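Local coordinates for D-alanyl-D-alanine carboxypeptidase (Penicillin binding protein) family protein (Francisella tularensis subsp. tularensis, PDB 6OSU) that probably removes the terminal D-alanine from peptidoglycan precursor peptides, as a serine-type D-Ala-D-Ala carboxypeptidase of the peptidase S11 family in cell wall biogenesis, at residues 56-70 with 163-177. Residues are numbered along the deposited sequence; the frame is centred on the assembly and turned at random.
Sequences MDVRRAPASLTKIMT and NPDGLPGGEQYTTAH
Lys-67 and Thr-70, on the first turns of helix 66-79, belong to a contact of a loop and helix start with a second loop, at the active-site edge of the penicillin-binding domain: their side chains bond to backbone carbonyls of residues 163-177, while residues 56-62, leading into that helix, bond mainly through the backbone to the far end of the loop and the start of helix 176-189. Lys-67 NZ meets Asp-165 O at 2.9 Å, in the carbonyl plane on a lone pair; the chain is extended until chi4 bends (67°) and brings the ammonium back to Ser-64 OG, also 2.9 Å from NZ. Thr-70 OG1 takes a lone pair of Pro-164 O at 2.7 Å. Ser-64 and Lys-67 form the SxxK motif of penicillin-binding proteins and are the predicted acyl-ester nucleophile and proton acceptor; Ser-64 OG also bonds to Ser-124, and NZ bonds to Asn-126 and weakly to Ser-124, so the Asp-165 carbonyl is one of several groups fixing the lysine. Gly-166 CA lies 3.2 Å from Ala-63 O, a close CA-H...O contact. Asn-163 OD1 closes an Asx motif onto Gly-166 N. Further along, Arg-60 and Thr-174 form a single antiparallel hydrogen-bonded pair, with N-to-O distances of 2.9 Å for Arg-60 N to Thr-174 O and 2.8 Å for Thr-174 N to Arg-60 O. Pro-62 packs its CD on Gln-172 CG. Arg-59 runs extended over the Tyr-173 ring, CD making a CH-pi contact 4.0 Å from the centroid and the guanidinium nearly parallel to the ring at 11°; Asn-158 holds NH2. His-177 N bonds to Met-56 O, and the imidazole, its CG anti to the backbone N (chi1 -174°), directs ND1 weakly to Asp-57 OD1 at the ring edge. Water bridges Val-58 O to Ala-176 N.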
ATOM      1  N   MET A  56       1.264  -9.234 -12.983  1.00 59.84           N
ATOM      2  CA  MET A  56       0.541  -8.349 -12.075  1.00 58.12           C
ATOM      3  C   MET A  56      -0.922  -8.161 -12.456  1.00 57.08           C
ATOM      4  O   MET A  56      -1.685  -7.638 -11.638  1.00 54.81           O
ATOM      5  CB  MET A  56       1.228  -6.983 -11.997  1.00 58.85           C
ATOM      6  CG  MET A  56       1.099  -6.136 -13.249  1.00 62.25           C
ATOM      7  SD  MET A  56       1.723  -4.460 -13.006  1.00 63.60           S
ATOM      8  CE  MET A  56       1.519  -3.781 -14.651  1.00 65.12           C
ATOM      9  N   ASP A  57      -1.332  -8.584 -13.651  1.00 59.20           N
ATOM     10  CA  ASP A  57      -2.712  -8.454 -14.099  1.00 60.81           C
ATOM     11  C   ASP A  57      -3.418  -9.795 -14.251  1.00 62.51           C
ATOM     12  O   ASP A  57      -4.548  -9.833 -14.748  1.00 64.30           O
ATOM     13  CB  ASP A  57      -2.769  -7.686 -15.421  1.00 64.21           C
ATOM     14  CG  ASP A  57      -2.394  -6.228 -15.259  1.00 65.78           C
ATOM     15  OD1 ASP A  57      -2.810  -5.607 -14.255  1.00 65.15           O
ATOM     16  OD2 ASP A  57      -1.676  -5.706 -16.134  1.00 68.32           O
ATOM     17  N   VAL A  58      -2.788 -10.892 -13.834  1.00 62.11           N
ATOM     18  CA  VAL A  58      -3.411 -12.209 -13.922  1.00 63.10           C
ATOM     19  C   VAL A  58      -4.398 -12.364 -12.775  1.00 60.70           C
ATOM     20  O   VAL A  58      -4.081 -12.066 -11.618  1.00 57.64           O
ATOM     21  CB  VAL A  58      -2.347 -13.320 -13.902  1.00 65.11           C
ATOM     22  CG1 VAL A  58      -3.007 -14.693 -13.876  1.00 67.47           C
ATOM     23  CG2 VAL A  58      -1.430 -13.198 -15.112  1.00 67.05           C
ATOM     24  N   ARG A  59      -5.600 -12.828 -13.092  1.00 62.43           N
ATOM     25  CA  ARG A  59      -6.658 -12.920 -12.096  1.00 61.52           C
ATOM     26  C   ARG A  59      -6.462 -14.160 -11.229  1.00 61.05           C
ATOM     27  O   ARG A  59      -6.373 -15.280 -11.743  1.00 63.54           O
ATOM     28  CB  ARG A  59      -8.016 -12.935 -12.791  1.00 63.49           C
ATOM     29  CG  ARG A  59      -8.336 -11.603 -13.435  1.00 64.56           C
ATOM     30  CD  ARG A  59      -9.607 -11.628 -14.256  1.00 68.73           C
ATOM     31  NE  ARG A  59      -9.895 -10.299 -14.787  1.00 69.78           N
ATOM     32  CZ  ARG A  59     -11.041  -9.952 -15.363  1.00 71.52           C
ATOM     33  NH1 ARG A  59     -12.021 -10.838 -15.485  1.00 73.11           N
ATOM     34  NH2 ARG A  59     -11.207  -8.715 -15.811  1.00 71.45           N
ATOM     35  N   ARG A  60      -6.382 -13.954  -9.917  1.00 58.27           N
ATOM     36  CA  ARG A  60      -6.256 -15.024  -8.940  1.00 59.03           C
ATOM     37  C   ARG A  60      -7.269 -14.800  -7.829  1.00 56.47           C
ATOM     38  O   ARG A  60      -7.917 -13.752  -7.755  1.00 54.17           O
ATOM     39  CB  ARG A  60      -4.839 -15.099  -8.351  1.00 59.78           C
ATOM     40  CG  ARG A  60      -3.717 -15.110  -9.364  1.00 62.41           C
ATOM     41  CD  ARG A  60      -2.413 -15.527  -8.697  1.00 64.07           C
ATOM     42  NE  ARG A  60      -2.252 -16.981  -8.664  1.00 68.16           N
ATOM     43  CZ  ARG A  60      -2.564 -17.753  -7.627  1.00 68.58           C
ATOM     44  NH1 ARG A  60      -3.055 -17.217  -6.519  1.00 66.04           N
ATOM     45  NH2 ARG A  60      -2.381 -19.065  -7.700  1.00 72.07           N
ATOM     46  N   ALA A  61      -7.386 -15.793  -6.944  1.00 56.78           N
ATOM     47  CA  ALA A  61      -8.382 -15.729  -5.885  1.00 56.02           C
ATOM     48  C   ALA A  61      -7.933 -14.738  -4.811  1.00 55.63           C
ATOM     49  O   ALA A  61      -6.733 -14.602  -4.554  1.00 56.02           O
ATOM     50  CB  ALA A  61      -8.610 -17.113  -5.278  1.00 56.50           C
ATOM     51  N   PRO A  62      -8.864 -14.005  -4.187  1.00 54.57           N
ATOM     52  CA  PRO A  62      -8.450 -12.934  -3.270  1.00 52.29           C
ATOM     53  C   PRO A  62      -8.130 -13.412  -1.860  1.00 52.03           C
ATOM     54  O   PRO A  62      -7.266 -12.823  -1.209  1.00 49.98           O
ATOM     55  CB  PRO A  62      -9.657 -11.983  -3.265  1.00 50.58           C
ATOM     56  CG  PRO A  62     -10.558 -12.464  -4.356  1.00 53.31           C
ATOM     57  CD  PRO A  62     -10.300 -13.925  -4.480  1.00 55.15           C
ATOM     58  N   ALA A  63      -8.821 -14.432  -1.362  1.00 53.44           N
ATOM     59  CA  ALA A  63      -8.676 -14.889   0.044  1.00 53.85           C
ATOM     60  C   ALA A  63      -9.022 -13.706   0.959  1.00 53.40           C
ATOM     61  O   ALA A  63      -9.876 -12.884   0.597  1.00 53.83           O
ATOM     62  CB  ALA A  63      -7.299 -15.489   0.266  1.00 54.25           C
ATOM     63  N   SER A  64      -8.386 -13.572   2.129  1.00 52.87           N
ATOM     64  CA  SER A  64      -8.749 -12.521   3.078  1.00 50.33           C
ATOM     65  C   SER A  64      -8.281 -11.138   2.657  1.00 49.81           C
ATOM     66  O   SER A  64      -8.546 -10.187   3.400  1.00 49.27           O
ATOM     67  CB  SER A  64      -8.190 -12.821   4.473  1.00 49.58           C
ATOM     68  OG  SER A  64      -8.992 -13.755   5.181  1.00 50.26           O
ATOM     69  N   LEU A  65      -7.599 -10.994   1.515  1.00 49.87           N
ATOM     70  CA  LEU A  65      -7.333  -9.655   1.001  1.00 48.92           C
ATOM     71  C   LEU A  65      -8.634  -8.927   0.695  1.00 48.45           C
ATOM     72  O   LEU A  65      -8.655  -7.689   0.667  1.00 47.81           O
ATOM     73  CB  LEU A  65      -6.447  -9.730  -0.241  1.00 50.01           C
ATOM     74  CG  LEU A  65      -5.136 -10.511  -0.104  1.00 51.34           C
ATOM     75  CD1 LEU A  65      -4.221 -10.233  -1.292  1.00 51.90           C
ATOM     76  CD2 LEU A  65      -4.428 -10.193   1.212  1.00 50.39           C
ATOM     77  N   THR A  66      -9.714  -9.687   0.465  1.00 48.85           N
ATOM     78  CA  THR A  66     -11.057  -9.120   0.377  1.00 49.35           C
ATOM     79  C   THR A  66     -11.346  -8.189   1.549  1.00 47.13           C
ATOM     80  O   THR A  66     -11.961  -7.131   1.375  1.00 47.02           O
ATOM     81  CB  THR A  66     -12.090 -10.249   0.328  1.00 51.14           C
ATOM     82  OG1 THR A  66     -11.810 -11.137  -0.769  1.00 51.17           O
ATOM     83  CG2 THR A  66     -13.497  -9.694   0.191  1.00 50.57           C
ATOM     84  N   LYS A  67     -10.894  -8.564   2.752  1.00 46.19           N
ATOM     85  CA  LYS A  67     -11.163  -7.772   3.949  1.00 45.41           C
ATOM     86  C   LYS A  67     -10.585  -6.366   3.864  1.00 45.40           C
ATOM     87  O   LYS A  67     -11.027  -5.483   4.607  1.00 46.42           O
ATOM     88  CB  LYS A  67     -10.610  -8.477   5.189  1.00 46.04           C
ATOM     89  CG  LYS A  67     -11.329  -9.766   5.566  1.00 47.29           C
ATOM     90  CD  LYS A  67     -10.860 -10.265   6.923  1.00 47.65           C
ATOM     91  CE  LYS A  67     -11.639 -11.492   7.377  1.00 49.21           C
ATOM     92  NZ  LYS A  67     -11.377 -12.701   6.533  1.00 49.55           N
ATOM     93  N   ILE A  68      -9.608  -6.134   2.985  1.00 44.97           N
ATOM     94  CA  ILE A  68      -9.082  -4.782   2.825  1.00 45.78           C
ATOM     95  C   ILE A  68     -10.142  -3.870   2.232  1.00 47.93           C
ATOM     96  O   ILE A  68     -10.305  -2.720   2.663  1.00 47.02           O
ATOM     97  CB  ILE A  68      -7.808  -4.792   1.962  1.00 46.11           C
ATOM     98  CG1 ILE A  68      -6.719  -5.636   2.623  1.00 45.51           C
ATOM     99  CG2 ILE A  68      -7.313  -3.373   1.732  1.00 45.77           C
ATOM    100  CD1 ILE A  68      -5.485  -5.791   1.770  1.00 45.63           C
ATOM    101  N   MET A  69     -10.880  -4.363   1.231  1.00 49.46           N
ATOM    102  CA  MET A  69     -11.956  -3.566   0.653  1.00 50.81           C
ATOM    103  C   MET A  69     -13.060  -3.322   1.669  1.00 52.37           C
ATOM    104  O   MET A  69     -13.596  -2.210   1.760  1.00 54.29           O
ATOM    105  CB  MET A  69     -12.521  -4.249  -0.592  1.00 51.85           C
ATOM    106  CG  MET A  69     -13.751  -3.547  -1.147  1.00 52.93           C
ATOM    107  SD  MET A  69     -13.394  -1.843  -1.624  1.00 53.83           S
ATOM    108  CE  MET A  69     -12.659  -2.091  -3.238  1.00 54.40           C
ATOM    109  N   THR A  70     -13.417  -4.349   2.444  1.00 51.72           N
ATOM    110  CA  THR A  70     -14.421  -4.159   3.486  1.00 52.26           C
ATOM    111  C   THR A  70     -13.963  -3.105   4.483  1.00 51.15           C
ATOM    112  O   THR A  70     -14.717  -2.189   4.830  1.00 51.27           O
ATOM    113  CB  THR A  70     -14.713  -5.486   4.189  1.00 52.78           C
ATOM    114  OG1 THR A  70     -15.172  -6.446   3.227  1.00 54.93           O
ATOM    115  CG2 THR A  70     -15.787  -5.302   5.252  1.00 52.41           C
ATOM    116  N   ASN A 163     -18.106 -11.958  -1.631  1.00 61.13           N
ATOM    117  CA  ASN A 163     -18.566 -11.821  -0.256  1.00 61.99           C
ATOM    118  C   ASN A 163     -17.650 -10.833   0.455  1.00 61.34           C
ATOM    119  O   ASN A 163     -16.627 -10.415  -0.103  1.00 60.07           O
ATOM    120  CB  ASN A 163     -18.599 -13.185   0.461  1.00 62.47           C
ATOM    121  CG  ASN A 163     -17.290 -13.927   0.378  1.00 61.80           C
ATOM    122  OD1 ASN A 163     -16.219 -13.333   0.486  1.00 59.66           O
ATOM    123  ND2 ASN A 163     -17.365 -15.235   0.175  1.00 63.99           N
ATOM    124  N   PRO A 164     -17.998 -10.412   1.677  1.00 61.25           N
ATOM    125  CA  PRO A 164     -17.179  -9.397   2.362  1.00 58.99           C
ATOM    126  C   PRO A 164     -15.923  -9.914   3.051  1.00 58.38           C
ATOM    127  O   PRO A 164     -15.075  -9.091   3.434  1.00 57.11           O
ATOM    128  CB  PRO A 164     -18.144  -8.810   3.407  1.00 59.22           C
ATOM    129  CG  PRO A 164     -19.515  -9.210   2.955  1.00 61.64           C
ATOM    130  CD  PRO A 164     -19.325 -10.538   2.303  1.00 62.88           C
ATOM    131  N   ASP A 165     -15.758 -11.225   3.234  1.00 59.06           N
ATOM    132  CA  ASP A 165     -14.669 -11.721   4.068  1.00 59.00           C
ATOM    133  C   ASP A 165     -13.653 -12.585   3.337  1.00 59.06           C
ATOM    134  O   ASP A 165     -12.636 -12.948   3.940  1.00 59.20           O
ATOM    135  CB  ASP A 165     -15.225 -12.499   5.274  1.00 60.82           C
ATOM    136  CG  ASP A 165     -16.252 -13.534   4.885  1.00 63.98           C
ATOM    137  OD1 ASP A 165     -16.524 -13.688   3.674  1.00 65.50           O
ATOM    138  OD2 ASP A 165     -16.798 -14.187   5.800  1.00 65.54           O
ATOM    139  N   GLY A 166     -13.881 -12.921   2.071  1.00 59.40           N
ATOM    140  CA  GLY A 166     -12.914 -13.682   1.312  1.00 60.26           C
ATOM    141  C   GLY A 166     -13.002 -15.183   1.462  1.00 63.88           C
ATOM    142  O   GLY A 166     -12.064 -15.884   1.062  1.00 65.01           O
ATOM    143  N   LEU A 167     -14.086 -15.699   2.031  1.00 66.25           N
ATOM    144  CA  LEU A 167     -14.263 -17.139   2.109  1.00 69.41           C
ATOM    145  C   LEU A 167     -14.575 -17.689   0.719  1.00 71.84           C
ATOM    146  O   LEU A 167     -15.361 -17.092  -0.020  1.00 72.03           O
ATOM    147  CB  LEU A 167     -15.381 -17.489   3.088  1.00 71.00           C
ATOM    148  CG  LEU A 167     -15.053 -17.160   4.549  1.00 70.29           C
ATOM    149  CD1 LEU A 167     -16.260 -17.400   5.442  1.00 71.76           C
ATOM    150  CD2 LEU A 167     -13.846 -17.962   5.037  1.00 69.50           C
ATOM    151  N   PRO A 168     -13.976 -18.816   0.334  1.00 74.39           N
ATOM    152  CA  PRO A 168     -14.106 -19.289  -1.051  1.00 77.34           C
ATOM    153  C   PRO A 168     -15.548 -19.604  -1.435  1.00 80.00           C
ATOM    154  O   PRO A 168     -16.426 -19.785  -0.589  1.00 80.11           O
ATOM    155  CB  PRO A 168     -13.231 -20.549  -1.081  1.00 79.18           C
ATOM    156  CG  PRO A 168     -13.091 -20.961   0.354  1.00 78.80           C
ATOM    157  CD  PRO A 168     -13.104 -19.688   1.141  1.00 75.24           C
ATOM    158  N   GLY A 169     -15.782 -19.665  -2.747  1.00 81.95           N
ATOM    159  CA  GLY A 169     -17.107 -19.905  -3.286  1.00 84.48           C
ATOM    160  C   GLY A 169     -17.588 -18.771  -4.171  1.00 83.47           C
ATOM    161  O   GLY A 169     -17.371 -17.598  -3.857  1.00 80.89           O
ATOM    162  N   GLY A 170     -18.236 -19.111  -5.283  1.00 85.59           N
ATOM    163  CA  GLY A 170     -18.714 -18.122  -6.235  1.00 85.13           C
ATOM    164  C   GLY A 170     -17.599 -17.525  -7.069  1.00 83.74           C
ATOM    165  O   GLY A 170     -16.426 -17.823  -6.826  1.00 83.36           O
ATOM    166  N   GLU A 171     -17.933 -16.690  -8.050  1.00 83.23           N
ATOM    167  CA  GLU A 171     -16.905 -16.026  -8.841  1.00 80.98           C
ATOM    168  C   GLU A 171     -16.203 -14.987  -7.980  1.00 75.74           C
ATOM    169  O   GLU A 171     -16.850 -14.147  -7.344  1.00 74.77           O
ATOM    170  CB  GLU A 171     -17.518 -15.378 -10.082  1.00 83.90           C
ATOM    171  CG  GLU A 171     -16.497 -14.686 -10.983  1.00 84.23           C
ATOM    172  CD  GLU A 171     -17.099 -14.173 -12.281  1.00 87.68           C
ATOM    173  OE1 GLU A 171     -16.434 -14.272 -13.340  1.00 88.93           O
ATOM    174  OE2 GLU A 171     -18.250 -13.690 -12.239  1.00 89.11           O
ATOM    175  N   GLN A 172     -14.873 -15.033  -7.976  1.00 72.60           N
ATOM    176  CA  GLN A 172     -14.100 -14.331  -6.959  1.00 66.96           C
ATOM    177  C   GLN A 172     -12.671 -14.193  -7.469  1.00 64.70           C
ATOM    178  O   GLN A 172     -11.985 -15.205  -7.645  1.00 67.79           O
ATOM    179  CB  GLN A 172     -14.150 -15.118  -5.652  1.00 66.79           C
ATOM    180  CG  GLN A 172     -13.725 -14.380  -4.407  1.00 65.77           C
ATOM    181  CD  GLN A 172     -13.757 -15.271  -3.177  1.00 67.39           C
ATOM    182  OE1 GLN A 172     -12.839 -15.251  -2.353  1.00 68.36           O
ATOM    183  NE2 GLN A 172     -14.814 -16.065  -3.051  1.00 68.31           N
ATOM    184  N   TYR A 173     -12.218 -12.960  -7.698  1.00 60.25           N
ATOM    185  CA  TYR A 173     -10.854 -12.775  -8.178  1.00 58.35           C
ATOM    186  C   TYR A 173     -10.392 -11.343  -7.957  1.00 56.94           C
ATOM    187  O   TYR A 173     -11.194 -10.429  -7.753  1.00 57.11           O
ATOM    188  CB  TYR A 173     -10.716 -13.140  -9.661  1.00 58.88           C
ATOM    189  CG  TYR A 173     -11.648 -12.386 -10.581  1.00 59.11           C
ATOM    190  CD1 TYR A 173     -11.345 -11.100 -11.013  1.00 57.95           C
ATOM    191  CD2 TYR A 173     -12.828 -12.966 -11.027  1.00 60.71           C
ATOM    192  CE1 TYR A 173     -12.195 -10.410 -11.854  1.00 59.32           C
ATOM    193  CE2 TYR A 173     -13.684 -12.285 -11.870  1.00 62.22           C
ATOM    194  CZ  TYR A 173     -13.362 -11.007 -12.282  1.00 61.56           C
ATOM    195  OH  TYR A 173     -14.212 -10.327 -13.124  1.00 63.23           O
ATOM    196  N   THR A 174      -9.074 -11.176  -8.007  1.00 56.29           N
ATOM    197  CA  THR A 174      -8.422  -9.877  -8.043  1.00 53.99           C
ATOM    198  C   THR A 174      -7.056 -10.074  -8.685  1.00 52.33           C
ATOM    199  O   THR A 174      -6.724 -11.169  -9.147  1.00 52.66           O
ATOM    200  CB  THR A 174      -8.297  -9.259  -6.648  1.00 52.46           C
ATOM    201  OG1 THR A 174      -7.728  -7.950  -6.766  1.00 52.49           O
ATOM    202  CG2 THR A 174      -7.396 -10.111  -5.761  1.00 51.58           C
ATOM    203  N   THR A 175      -6.266  -9.003  -8.727  1.00 49.91           N
ATOM    204  CA  THR A 175      -4.913  -9.063  -9.260  1.00 50.75           C
ATOM    205  C   THR A 175      -3.971  -8.348  -8.303  1.00 49.44           C
ATOM    206  O   THR A 175      -4.394  -7.554  -7.460  1.00 46.43           O
ATOM    207  CB  THR A 175      -4.802  -8.435 -10.665  1.00 51.38           C
ATOM    208  OG1 THR A 175      -4.922  -7.009 -10.571  1.00 51.01           O
ATOM    209  CG2 THR A 175      -5.882  -8.976 -11.590  1.00 53.33           C
ATOM    210  N   ALA A 176      -2.678  -8.646  -8.441  1.00 52.12           N
ATOM    211  CA  ALA A 176      -1.685  -7.972  -7.611  1.00 52.59           C
ATOM    212  C   ALA A 176      -1.674  -6.476  -7.886  1.00 52.21           C
ATOM    213  O   ALA A 176      -1.520  -5.670  -6.963  1.00 52.04           O
ATOM    214  CB  ALA A 176      -0.299  -8.581  -7.847  1.00 54.05           C
ATOM    215  N   HIS A 177      -1.854  -6.086  -9.149  1.00 53.95           N
ATOM    216  CA  HIS A 177      -1.919  -4.667  -9.488  1.00 55.19           C
ATOM    217  C   HIS A 177      -3.148  -4.015  -8.866  1.00 53.85           C
ATOM    218  O   HIS A 177      -3.062  -2.922  -8.293  1.00 52.00           O
ATOM    219  CB  HIS A 177      -1.924  -4.496 -11.008  1.00 58.86           C
ATOM    220  CG  HIS A 177      -1.853  -3.070 -11.460  1.00 61.29           C
ATOM    221  ND1 HIS A 177      -2.111  -2.692 -12.761  1.00 63.75           N
ATOM    222  CD2 HIS A 177      -1.544  -1.934 -10.792  1.00 60.91           C
ATOM    223  CE1 HIS A 177      -1.971  -1.383 -12.872  1.00 64.02           C
ATOM    224  NE2 HIS A 177      -1.629  -0.899 -11.692  1.00 62.23           N
TER
HETATM  225  O   HOH W   1      -5.229  -5.249 -12.728  1.00 64.95           O
HETATM  226  O   HOH W   2      -1.974 -10.828 -10.312  1.00 50.59           O
HETATM  227  O   HOH W   3     -14.634 -12.250  -2.246  1.00 53.35           O